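Local coordinates for protein transcriptional regulator AcuR (Rhodobacter sphaeroides 2.4.1, PDB 3BRU) that represses transcription of its own operon as a TetR-family DNA-binding regulator, probably by binding two operator sequences in the promoter, at residues Ala106-Phe111 with Gln161-Ala166. Numbering follows the deposited sequence.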
# COMPACT_ATOMS: atom_id res chain seq x y z
N ALA A 106 5.75 17.08 -17.50
CA ALA A 106 4.42 16.93 -18.07
C ALA A 106 4.07 15.49 -18.48
O ALA A 106 2.89 15.14 -18.41
CB ALA A 106 4.17 17.92 -19.23
N ARG A 107 5.05 14.69 -18.88
CA ARG A 107 4.85 13.26 -19.12
C ARG A 107 4.49 12.50 -17.84
O ARG A 107 3.75 11.51 -17.89
CB ARG A 107 6.09 12.59 -19.70
CG ARG A 107 6.49 13.07 -21.04
CD ARG A 107 7.87 12.61 -21.30
NE ARG A 107 8.45 13.43 -22.33
CZ ARG A 107 9.74 13.39 -22.69
NH1 ARG A 107 10.56 12.54 -22.08
NH2 ARG A 107 10.19 14.18 -23.66
N LEU A 108 5.04 12.93 -16.72
CA LEU A 108 4.72 12.30 -15.45
C LEU A 108 3.29 12.64 -15.02
O LEU A 108 2.58 11.80 -14.53
CB LEU A 108 5.76 12.66 -14.36
CG LEU A 108 5.49 11.97 -13.00
CD1 LEU A 108 5.69 10.44 -13.07
CD2 LEU A 108 6.31 12.59 -11.83
N ARG A 109 2.88 13.88 -15.22
CA ARG A 109 1.51 14.33 -14.93
C ARG A 109 0.50 13.67 -15.86
O ARG A 109 -0.59 13.33 -15.41
CB ARG A 109 1.40 15.85 -15.03
CG ARG A 109 2.16 16.56 -13.91
CD ARG A 109 1.96 18.10 -13.92
NE ARG A 109 3.16 18.82 -14.41
CZ ARG A 109 3.29 19.40 -15.61
NH1 ARG A 109 4.43 20.03 -15.92
NH2 ARG A 109 2.30 19.36 -16.52
N LEU A 110 0.86 13.44 -17.13
CA LEU A 110 0.01 12.68 -18.05
C LEU A 110 -0.24 11.24 -17.57
O LEU A 110 -1.36 10.79 -17.56
CB LEU A 110 0.56 12.71 -19.49
CG LEU A 110 -0.25 11.90 -20.51
CD1 LEU A 110 -1.69 12.47 -20.77
CD2 LEU A 110 0.50 11.81 -21.79
N PHE A 111 0.82 10.54 -17.16
CA PHE A 111 0.69 9.19 -16.62
C PHE A 111 -0.29 9.09 -15.46
O PHE A 111 -1.16 8.21 -15.44
CB PHE A 111 2.05 8.59 -16.22
CG PHE A 111 1.91 7.47 -15.22
CD1 PHE A 111 1.48 6.22 -15.63
CD2 PHE A 111 2.14 7.69 -13.86
CE1 PHE A 111 1.30 5.20 -14.71
CE2 PHE A 111 1.97 6.69 -12.94
CZ PHE A 111 1.55 5.44 -13.35
N GLN A 161 15.03 7.76 -15.22
CA GLN A 161 15.48 8.22 -16.53
C GLN A 161 14.69 9.48 -16.93
O GLN A 161 15.26 10.45 -17.39
CB GLN A 161 15.37 7.12 -17.56
CG GLN A 161 15.89 7.48 -18.94
CD GLN A 161 15.27 6.60 -20.05
OE1 GLN A 161 14.59 5.60 -19.76
NE2 GLN A 161 15.50 6.98 -21.31
N LEU A 162 13.37 9.46 -16.68
CA LEU A 162 12.52 10.63 -16.87
C LEU A 162 13.04 11.83 -16.08
O LEU A 162 13.19 12.94 -16.64
CB LEU A 162 11.08 10.32 -16.44
CG LEU A 162 10.02 11.36 -16.78
CD1 LEU A 162 10.21 11.83 -18.22
CD2 LEU A 162 8.61 10.77 -16.64
N PHE A 163 13.33 11.59 -14.78
CA PHE A 163 13.90 12.60 -13.90
C PHE A 163 15.29 13.09 -14.36
O PHE A 163 15.57 14.27 -14.20
CB PHE A 163 13.94 12.16 -12.42
CG PHE A 163 12.58 11.96 -11.79
CD1 PHE A 163 11.48 12.74 -12.16
CD2 PHE A 163 12.38 10.99 -10.80
CE1 PHE A 163 10.21 12.54 -11.57
CE2 PHE A 163 11.13 10.81 -10.20
CZ PHE A 163 10.03 11.57 -10.59
N ARG A 164 16.16 12.22 -14.89
CA ARG A 164 17.43 12.69 -15.46
C ARG A 164 17.22 13.62 -16.64
O ARG A 164 17.94 14.59 -16.79
CB ARG A 164 18.34 11.54 -15.88
CG ARG A 164 19.14 10.99 -14.74
CD ARG A 164 20.25 10.03 -15.20
NE ARG A 164 19.66 8.84 -15.83
CZ ARG A 164 19.19 7.78 -15.17
NH1 ARG A 164 19.27 7.73 -13.83
NH2 ARG A 164 18.64 6.79 -15.87
N GLU A 165 16.23 13.34 -17.48
CA GLU A 165 15.87 14.26 -18.56
C GLU A 165 15.25 15.56 -18.06
O GLU A 165 15.47 16.62 -18.66
CB GLU A 165 14.94 13.58 -19.54
CG GLU A 165 15.56 12.37 -20.17
CD GLU A 165 14.54 11.45 -20.85
OE1 GLU A 165 13.34 11.84 -20.95
OE2 GLU A 165 14.94 10.33 -21.29
N ALA A 166 14.48 15.50 -16.97
CA ALA A 166 13.98 16.71 -16.30
C ALA A 166 15.12 17.57 -15.76
O ALA A 166 15.03 18.79 -15.81
CB ALA A 166 12.97 16.39 -15.22
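Chi1 of -170° carries Leu162 CG away from the backbone N and toward the facing helix, where its two methyls meet Arg107 and Leu108. Arg107 has CG opposite the carbonyl carbon and an extended chain to NE, which carries the guanidinium out to Glu165. Leu162 CD1 lies 3.9 Å from Arg107 CD, against the aliphatic part of the arginine, the two side chains crossing at a slant. Leu162 CD2 meets Leu108 CB at 4.1 Å. Its two methyls thus touch two consecutive residues of the facing helix, one each. Leu108 CD2 reaches the ring edge of Phe163, 3.9 Å from CE1. Arg107 NH1 forms a salt bridge with Glu165 OE1 at 3.1 Å, at the partly exposed border of the contact. Its hydrogen bond is weak and bent (126°), and the carboxylate is turned steeply against the guanidinium plane. A firmer hold on Arg107 comes from NH2, bonded to Leu102 O. An alanine in place of Leu162 would remove both methyls and would probably open a gap beside the Arg107 chain and Leu108. Helices 104-120 and 143-167 run roughly antiparallel here (143° between the local axes) within the C-terminal domain, which in TetR-family regulators commonly binds the ligand. Phe97 of helix 74-97 packs on Leu162, while Phe185 and Leu181 of helix 178-199 pack on Leu108 and Phe163 respectively.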